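Local coordinates for acyl-CoA synthetase (AMP-forming)/AMP-acid ligase II-like protein (Dyadobacter fermentans, PDB 4GS5) that probably activates medium-chain fatty acids as acyl-CoA thioesters in an ATP-dependent, AMP-forming reaction, at residues Q177-T182 against N241-I246; A189-N194 against E200-L205; E315-S318 against E324-K327. All coordinates share one frame; numbering follows the deposited sequence.

Contact 1 (Q177-T182 against N241-I246)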
loop_
_atom_site.group_PDB
_atom_site.type_symbol
_atom_site.label_atom_id
_atom_site.label_comp_id
_atom_site.label_asym_id
_atom_site.label_seq_id
_atom_site.Cartn_x
_atom_site.Cartn_y
_atom_site.Cartn_z
ATOM N N GLN A 177 -7.989 -6.092 -0.250
ATOM C CA GLN A 177 -6.661 -5.594 -0.592
ATOM C C GLN A 177 -5.786 -5.566 0.657
ATOM O O GLN A 177 -6.246 -5.173 1.727
ATOM C CB GLN A 177 -6.707 -4.207 -1.269
ATOM C CG GLN A 177 -5.315 -3.761 -1.780
ATOM C CD GLN A 177 -5.376 -2.714 -2.881
ATOM O OE1 GLN A 177 -6.299 -1.913 -2.934
ATOM N NE2 GLN A 177 -4.395 -2.742 -3.783
ATOM N N SER A 178 -4.538 -6.004 0.514
ATOM C CA SER A 178 -3.590 -6.088 1.630
ATOM C C SER A 178 -2.946 -4.747 1.952
ATOM O O SER A 178 -2.733 -3.914 1.063
ATOM C CB SER A 178 -2.441 -7.037 1.264
ATOM O OG SER A 178 -2.923 -8.346 1.049
ATOM N N TYR A 179 -2.622 -4.553 3.221
ATOM C CA TYR A 179 -1.636 -3.548 3.609
ATOM C C TYR A 179 -0.493 -4.306 4.269
ATOM O O TYR A 179 -0.725 -5.099 5.176
ATOM C CB TYR A 179 -2.230 -2.545 4.601
ATOM C CG TYR A 179 -1.207 -1.585 5.195
ATOM C CD1 TYR A 179 -0.912 -0.381 4.573
ATOM C CD2 TYR A 179 -0.563 -1.876 6.401
ATOM C CE1 TYR A 179 0.015 0.514 5.128
ATOM C CE2 TYR A 179 0.356 -0.999 6.960
ATOM C CZ TYR A 179 0.638 0.195 6.324
ATOM O OH TYR A 179 1.547 1.067 6.884
ATOM N N GLY A 180 0.730 -4.094 3.797
ATOM C CA GLY A 180 1.874 -4.787 4.358
ATOM C C GLY A 180 3.166 -4.244 3.789
ATOM O O GLY A 180 3.170 -3.243 3.066
HETATM N N MSE A 181 4.273 -4.889 4.146
HETATM C CA MSE A 181 5.580 -4.507 3.648
HETATM C C MSE A 181 6.507 -5.720 3.818
HETATM O O MSE A 181 6.165 -6.666 4.529
HETATM C CB MSE A 181 6.093 -3.330 4.462
HETATM C CG MSE A 181 6.288 -3.672 5.936
HETATM SE SE MSE A 181 5.666 -2.281 7.176
HETATM C CE MSE A 181 3.794 -2.180 6.647
ATOM N N THR A 182 7.675 -5.697 3.186
ATOM C CA THR A 182 8.591 -6.827 3.305
ATOM C C THR A 182 8.977 -7.065 4.769
ATOM O O THR A 182 9.104 -8.218 5.195
ATOM C CB THR A 182 9.862 -6.672 2.423
ATOM O OG1 THR A 182 10.828 -5.868 3.105
ATOM C CG2 THR A 182 9.527 -6.027 1.100
ATOM N N ASN A 241 -9.919 -1.947 16.048
ATOM C CA ASN A 241 -8.909 -2.816 15.445
ATOM C C ASN A 241 -8.681 -2.620 13.939
ATOM O O ASN A 241 -8.524 -3.589 13.196
ATOM C CB ASN A 241 -9.248 -4.279 15.721
ATOM C CG ASN A 241 -10.372 -4.785 14.843
ATOM O OD1 ASN A 241 -11.259 -4.022 14.441
ATOM N ND2 ASN A 241 -10.334 -6.078 14.527
ATOM N N ALA A 242 -8.650 -1.367 13.500
ATOM C CA ALA A 242 -8.528 -1.035 12.087
ATOM C C ALA A 242 -7.953 0.365 11.964
ATOM O O ALA A 242 -7.918 1.115 12.937
ATOM C CB ALA A 242 -9.914 -1.104 11.382
ATOM N N PHE A 243 -7.502 0.738 10.776
ATOM C CA PHE A 243 -7.005 2.094 10.611
ATOM C C PHE A 243 -7.361 2.671 9.272
ATOM O O PHE A 243 -7.634 1.955 8.311
ATOM C CB PHE A 243 -5.483 2.177 10.827
ATOM C CG PHE A 243 -4.661 1.619 9.671
ATOM C CD1 PHE A 243 -4.229 2.441 8.644
ATOM C CD2 PHE A 243 -4.302 0.277 9.645
ATOM C CE1 PHE A 243 -3.451 1.927 7.591
ATOM C CE2 PHE A 243 -3.520 -0.247 8.603
ATOM C CZ PHE A 243 -3.099 0.569 7.580
ATOM N N GLN A 244 -7.358 3.994 9.226
ATOM C CA GLN A 244 -7.529 4.700 7.988
ATOM C C GLN A 244 -6.210 5.383 7.673
ATOM O O GLN A 244 -5.608 6.043 8.538
ATOM C CB GLN A 244 -8.608 5.769 8.132
ATOM C CG GLN A 244 -8.697 6.646 6.915
ATOM C CD GLN A 244 -9.782 7.707 7.035
ATOM O OE1 GLN A 244 -10.278 7.996 8.133
ATOM N NE2 GLN A 244 -10.147 8.298 5.904
ATOM N N TRP A 245 -5.755 5.235 6.440
ATOM C CA TRP A 245 -4.534 5.914 6.024
ATOM C C TRP A 245 -4.875 7.370 5.705
ATOM O O TRP A 245 -5.810 7.635 4.961
ATOM C CB TRP A 245 -3.954 5.228 4.790
ATOM C CG TRP A 245 -2.662 5.835 4.261
ATOM C CD1 TRP A 245 -1.389 5.510 4.643
ATOM C CD2 TRP A 245 -2.527 6.854 3.254
ATOM N NE1 TRP A 245 -0.477 6.255 3.934
ATOM C CE2 TRP A 245 -1.146 7.089 3.082
ATOM C CE3 TRP A 245 -3.436 7.578 2.477
ATOM C CZ2 TRP A 245 -0.657 8.016 2.166
ATOM C CZ3 TRP A 245 -2.943 8.499 1.558
ATOM C CH2 TRP A 245 -1.569 8.705 1.409
ATOM N N ILE A 246 -4.099 8.294 6.262
ATOM C CA ILE A 246 -4.341 9.730 6.114
ATOM C C ILE A 246 -3.349 10.362 5.140
ATOM O O ILE A 246 -3.736 11.188 4.319
ATOM C CB ILE A 246 -4.184 10.458 7.454
ATOM C CG1 ILE A 246 -5.212 9.950 8.477
ATOM C CG2 ILE A 246 -4.284 11.970 7.270
ATOM C CD1 ILE A 246 -6.637 9.914 7.945
#
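Tyr179 and Phe243 meet in a T-shaped (edge-to-face) stack, a small example of how one aromatic pair can join two strands whose backbones stay far apart. Tyr179 begins the Tyr-Gly-x-Thr signature of adenylate-forming enzymes at the end of strand 175-180, and Phe243 comes from strand 242-248. The tight part is a single spot: Phe243 CZ stands 3.6 Å above the Tyr179 ring plane, over its centre, with the two planes 75° apart and the centroids separated by 4.9 Å. Tyr179 CG lies anti to the backbone N (chi1 172°), which swings the ring out between the strands to receive that edge. Around this spot the contact thins quickly. Trp245 points the same way, but Trp245 CD1 stays 5.2 Å from Tyr179 CE1, on the side exposed to solvent. Tyr202 and Phe204 meet the Phe243 ring, while the Tyr179 hydroxyl is hydrogen-bonded to Asp234. An alanine at Tyr179 would remove the whole face and would probably leave Phe243 CZ bordering a gap and Asp234 without its hydroxyl partner. Phe243 CZ is 3.7 Å from both Tyr179 CD2 and Tyr179 CG.

Contact 2 (A189-N194 against E200-L205)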
loop_
_atom_site.group_PDB
_atom_site.type_symbol
_atom_site.label_atom_id
_atom_site.label_comp_id
_atom_site.label_asym_id
_atom_site.label_seq_id
_atom_site.Cartn_x
_atom_site.Cartn_y
_atom_site.Cartn_z
ATOM N N ALA A 189 -2.756 -6.184 7.577
ATOM C CA ALA A 189 -4.133 -5.681 7.608
ATOM C C ALA A 189 -4.818 -5.855 6.256
ATOM O O ALA A 189 -4.144 -5.992 5.246
ATOM C CB ALA A 189 -4.171 -4.209 8.048
ATOM N N LEU A 190 -6.156 -5.852 6.250
ATOM C CA LEU A 190 -6.925 -6.084 5.026
ATOM C C LEU A 190 -8.079 -5.091 4.859
ATOM O O LEU A 190 -8.827 -4.840 5.806
ATOM C CB LEU A 190 -7.514 -7.501 5.007
ATOM C CG LEU A 190 -6.611 -8.720 5.022
ATOM C CD1 LEU A 190 -7.457 -9.990 5.210
ATOM C CD2 LEU A 190 -5.807 -8.795 3.722
ATOM N N LYS A 191 -8.216 -4.551 3.652
ATOM C CA LYS A 191 -9.340 -3.679 3.292
ATOM C C LYS A 191 -10.400 -4.461 2.515
ATOM O O LYS A 191 -10.071 -5.209 1.598
ATOM C CB LYS A 191 -8.835 -2.547 2.397
ATOM C CG LYS A 191 -9.953 -1.597 1.897
ATOM C CD LYS A 191 -9.397 -0.529 0.962
ATOM C CE LYS A 191 -8.621 0.534 1.708
ATOM N NZ LYS A 191 -8.035 1.548 0.768
ATOM N N ALA A 192 -11.672 -4.294 2.852
ATOM C CA ALA A 192 -12.721 -4.926 2.048
ATOM C C ALA A 192 -13.086 -4.016 0.888
ATOM O O ALA A 192 -13.445 -2.859 1.105
ATOM C CB ALA A 192 -13.981 -5.225 2.927
ATOM N N LEU A 193 -13.001 -4.514 -0.344
ATOM C CA LEU A 193 -13.253 -3.640 -1.499
ATOM C C LEU A 193 -14.668 -3.756 -2.070
ATOM O O LEU A 193 -15.042 -3.014 -2.976
ATOM C CB LEU A 193 -12.228 -3.884 -2.618
ATOM C CG LEU A 193 -10.758 -3.604 -2.295
ATOM C CD1 LEU A 193 -9.862 -4.063 -3.476
ATOM C CD2 LEU A 193 -10.515 -2.127 -1.972
ATOM N N ASN A 194 -15.456 -4.699 -1.574
ATOM C CA ASN A 194 -16.863 -4.769 -1.992
ATOM C C ASN A 194 -17.697 -5.453 -0.918
ATOM O O ASN A 194 -17.185 -5.787 0.147
ATOM C CB ASN A 194 -17.029 -5.465 -3.364
ATOM C CG ASN A 194 -16.475 -6.891 -3.376
ATOM O OD1 ASN A 194 -16.187 -7.468 -2.327
ATOM N ND2 ASN A 194 -16.333 -7.464 -4.569
ATOM N N GLU A 200 -12.816 2.286 3.504
ATOM C CA GLU A 200 -11.431 2.717 3.400
ATOM C C GLU A 200 -10.557 2.134 4.507
ATOM O O GLU A 200 -9.338 2.270 4.458
ATOM C CB GLU A 200 -11.325 4.247 3.404
ATOM C CG GLU A 200 -11.658 4.905 2.071
ATOM C CD GLU A 200 -13.044 5.525 2.061
ATOM O OE1 GLU A 200 -13.773 5.356 3.062
ATOM O OE2 GLU A 200 -13.401 6.182 1.059
ATOM N N LEU A 201 -11.171 1.472 5.489
ATOM C CA LEU A 201 -10.421 0.976 6.645
ATOM C C LEU A 201 -9.638 -0.283 6.303
ATOM O O LEU A 201 -10.140 -1.178 5.629
ATOM C CB LEU A 201 -11.328 0.686 7.847
ATOM C CG LEU A 201 -12.003 1.829 8.611
ATOM C CD1 LEU A 201 -12.837 1.234 9.743
ATOM C CD2 LEU A 201 -11.022 2.863 9.180
ATOM N N TYR A 202 -8.400 -0.340 6.767
ATOM C CA TYR A 202 -7.661 -1.596 6.784
ATOM C C TYR A 202 -7.864 -2.203 8.169
ATOM O O TYR A 202 -7.528 -1.579 9.167
ATOM C CB TYR A 202 -6.176 -1.339 6.545
ATOM C CG TYR A 202 -5.821 -0.868 5.136
ATOM C CD1 TYR A 202 -5.614 -1.778 4.097
ATOM C CD2 TYR A 202 -5.655 0.477 4.864
ATOM C CE1 TYR A 202 -5.257 -1.342 2.816
ATOM C CE2 TYR A 202 -5.298 0.925 3.591
ATOM C CZ TYR A 202 -5.101 0.014 2.579
ATOM O OH TYR A 202 -4.762 0.477 1.333
ATOM N N VAL A 203 -8.395 -3.419 8.231
ATOM C CA VAL A 203 -8.618 -4.092 9.504
ATOM C C VAL A 203 -7.423 -4.982 9.851
ATOM O O VAL A 203 -7.048 -5.865 9.080
ATOM C CB VAL A 203 -9.908 -4.921 9.469
ATOM C CG1 VAL A 203 -10.154 -5.628 10.807
ATOM C CG2 VAL A 203 -11.112 -4.024 9.103
ATOM N N PHE A 204 -6.818 -4.731 11.008
ATOM C CA PHE A 204 -5.637 -5.477 11.452
ATOM C C PHE A 204 -5.878 -6.984 11.552
ATOM O O PHE A 204 -6.862 -7.430 12.137
ATOM C CB PHE A 204 -5.152 -4.947 12.810
ATOM C CG PHE A 204 -4.507 -3.584 12.734
ATOM C CD1 PHE A 204 -3.275 -3.414 12.089
ATOM C CD2 PHE A 204 -5.143 -2.469 13.278
ATOM C CE1 PHE A 204 -2.681 -2.158 12.004
ATOM C CE2 PHE A 204 -4.564 -1.199 13.199
ATOM C CZ PHE A 204 -3.331 -1.037 12.574
ATOM N N LEU A 205 -4.967 -7.762 10.975
ATOM C CA LEU A 205 -4.993 -9.212 11.108
ATOM C C LEU A 205 -4.753 -9.617 12.565
ATOM O O LEU A 205 -4.106 -8.894 13.318
ATOM C CB LEU A 205 -3.918 -9.835 10.213
ATOM C CG LEU A 205 -4.171 -9.726 8.713
ATOM C CD1 LEU A 205 -2.912 -10.076 7.924
ATOM C CD2 LEU A 205 -5.322 -10.618 8.313
HETATM O O HOH W 1 -12.287 -2.563 4.794
#
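Leu190 O is held by Val203 N in a nearly straight hydrogen bond of 2.8 Å, and the CA-H of Tyr202 approaches the same oxygen. The return bond, Leu190 N to Val203 O at 3.0 Å, completes the antiparallel hydrogen-bonded pair of a beta hairpin, with Ala189 and Phe204 as the next, non-hydrogen-bonded pair. Toward the turn the strands part, and a water takes over the role of a direct bond: it accepts from Ala192 N and donates to Leu201 O, each at 2.7 Å.

Side chains divide between the two faces of the ladder. On one, Ala189 CB rests against Tyr202 CB at 3.8 Å, and Lys191 is laid over the tyrosine ring. The lysine chain runs extended from the backbone and then bends at its third torsion (chi3 -74°), which brings CE over the ring in a CH-pi contact, 3.9 Å from the Tyr202 centroid and displaced toward the rim. Lys191 CE also lies 3.3 Å from Glu200 O, whereas the bond from Lys191 NZ to Tyr202 OH is only weak. On the other face Leu190 CD1 packs against Leu205 CD2 at 3.8 Å.

The hairpin is the middle of a larger arrangement: strand 175-180 bonds along the edge of 187-192 away from 202-204, strand 242-248 lies beside 202-204, and helix 59-72 receives Leu205 through Met68 and Ala72.

Contact 3 (E315-S318 against E324-K327). With EDO (1,2-ethanediol), chain Y.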
loop_
_atom_site.group_PDB
_atom_site.type_symbol
_atom_site.label_atom_id
_atom_site.label_comp_id
_atom_site.label_asym_id
_atom_site.label_seq_id
_atom_site.Cartn_x
_atom_site.Cartn_y
_atom_site.Cartn_z
ATOM N N GLU A 315 -8.062 36.977 -4.151
ATOM C CA GLU A 315 -8.325 35.863 -5.061
ATOM C C GLU A 315 -8.234 34.516 -4.340
ATOM O O GLU A 315 -9.045 33.619 -4.586
ATOM C CB GLU A 315 -7.375 35.902 -6.267
ATOM C CG GLU A 315 -7.301 34.604 -7.067
ATOM C CD GLU A 315 -8.477 34.396 -8.008
ATOM O OE1 GLU A 315 -9.478 35.141 -7.892
ATOM O OE2 GLU A 315 -8.393 33.486 -8.868
ATOM N N ILE A 316 -7.256 34.386 -3.444
ATOM C CA ILE A 316 -7.083 33.159 -2.671
ATOM C C ILE A 316 -8.300 32.926 -1.786
ATOM O O ILE A 316 -8.866 31.831 -1.761
ATOM C CB ILE A 316 -5.803 33.204 -1.801
ATOM C CG1 ILE A 316 -4.562 33.053 -2.685
ATOM C CG2 ILE A 316 -5.810 32.077 -0.782
ATOM C CD1 ILE A 316 -3.253 32.983 -1.915
ATOM N N ARG A 317 -8.712 33.980 -1.088
ATOM C CA ARG A 317 -9.834 33.902 -0.169
ATOM C C ARG A 317 -11.152 33.538 -0.869
ATOM O O ARG A 317 -12.073 33.024 -0.235
ATOM C CB ARG A 317 -9.960 35.222 0.598
ATOM C CG ARG A 317 -10.980 35.212 1.724
ATOM C CD ARG A 317 -10.716 36.363 2.687
ATOM N NE ARG A 317 -11.887 36.682 3.498
ATOM C CZ ARG A 317 -11.916 37.639 4.421
ATOM N NH1 ARG A 317 -10.831 38.369 4.654
ATOM N NH2 ARG A 317 -13.031 37.868 5.110
ATOM N N SER A 318 -11.235 33.796 -2.174
ATOM C CA SER A 318 -12.443 33.501 -2.944
ATOM C C SER A 318 -12.476 32.069 -3.467
ATOM O O SER A 318 -13.515 31.589 -3.938
ATOM C CB SER A 318 -12.572 34.466 -4.126
ATOM O OG SER A 318 -12.823 35.788 -3.682
ATOM N N GLU A 324 -9.275 26.989 5.313
ATOM C CA GLU A 324 -8.116 26.497 4.544
ATOM C C GLU A 324 -7.311 27.606 3.849
ATOM O O GLU A 324 -6.462 27.342 2.990
ATOM C CB GLU A 324 -8.559 25.411 3.548
ATOM C CG GLU A 324 -9.211 24.245 4.281
ATOM C CD GLU A 324 -9.666 23.128 3.381
ATOM O OE1 GLU A 324 -9.184 23.026 2.229
ATOM O OE2 GLU A 324 -10.509 22.341 3.854
ATOM N N ASN A 325 -7.592 28.840 4.249
ATOM C CA ASN A 325 -6.943 30.043 3.750
ATOM C C ASN A 325 -5.695 30.335 4.605
ATOM O O ASN A 325 -5.787 30.369 5.833
ATOM C CB ASN A 325 -7.960 31.190 3.880
ATOM C CG ASN A 325 -7.517 32.457 3.197
ATOM O OD1 ASN A 325 -6.584 32.452 2.400
ATOM N ND2 ASN A 325 -8.187 33.564 3.512
ATOM N N PRO A 326 -4.523 30.532 3.970
ATOM C CA PRO A 326 -3.321 30.907 4.735
ATOM C C PRO A 326 -3.600 32.125 5.621
ATOM O O PRO A 326 -4.169 33.099 5.130
ATOM C CB PRO A 326 -2.317 31.287 3.643
ATOM C CG PRO A 326 -2.758 30.472 2.430
ATOM C CD PRO A 326 -4.252 30.369 2.527
ATOM N N LYS A 327 -3.199 32.076 6.890
ATOM C CA LYS A 327 -3.565 33.126 7.854
ATOM C C LYS A 327 -2.542 34.248 7.904
ATOM O O LYS A 327 -2.714 35.242 8.613
ATOM C CB LYS A 327 -3.739 32.536 9.252
ATOM C CG LYS A 327 -4.728 31.393 9.323
ATOM C CD LYS A 327 -6.150 31.874 9.135
ATOM C CE LYS A 327 -7.119 30.706 9.085
ATOM N NZ LYS A 327 -8.510 31.194 8.924
HETATM C C1 EDO Y . -12.215 19.527 4.121
HETATM O O1 EDO Y . -12.218 18.664 5.261
HETATM C C2 EDO Y . -10.844 19.546 3.474
HETATM O O2 EDO Y . -10.957 20.142 2.181
#
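The amide of Asn325 and the guanidinium of Arg317 are the flat groups here, and they are not stacked: their planes stand 54° apart, and the amide meets the aliphatic stem of the arginine instead of its charged end. Arg317 CG and Ile316 CG2 both approach obliquely from the same side of the amide plane. Asn325 ND2 sits alongside the stem, 3.7 Å from Arg317 CG and nearly as close to CB and CD. Its other end, Asn325 OD1, lies 3.3 Å from Ile316 CG2, so a methyl group abuts the amide oxygen. The two halves of one amide thus touch two successive residues of helix 306-319 by van der Waals contact. With CG anti to the backbone N (chi1 -171°), the asparagine reaches across from the loop to the helix. Arg317 is extended from CG to NE, which carries its guanidinium away from the amide.

Next in the loop, the Pro326 ring adds an apolar touch, CD to Ile316 CG2 at 4.0 Å. This is the more buried side: Ile316 also packs on Val272 and Leu298, and Pro326 on Ile269, Leu296 and Leu298. Arg317, by contrast, lies on the solvent-exposed side.

Such a contact illustrates how the loop after a helix folds back against its last turn. The loop leads into strand 329-332, within what is probably the small alpha/beta C-terminal domain of the adenylate-forming fold, with helix 262-276 and strand 295-301 beneath.

Contacts 1 and 2 form one structural unit, with centres 7 Å apart and contact 2 nested in the chain loop that contact 1 closes. Backbone pairing fuses them: Phe243 N lies 2.8 Å from Tyr202 O, a probable hydrogen bond, and Gln177 O is equally close to Lys191 N. Phe243 CD2 also packs 3.4 Å from Phe204 CZ. Contact 3 stands apart, its centre about 34 Å from that of contact 1 and 36 Å from that of contact 2, with nearest atoms about 13 and 17 Å away. The separation is consistent with the two-domain build of adenylate-forming enzymes, in which the active site generally lies between the domains and the signature in 177-182 probably contributes to it, as in relatives.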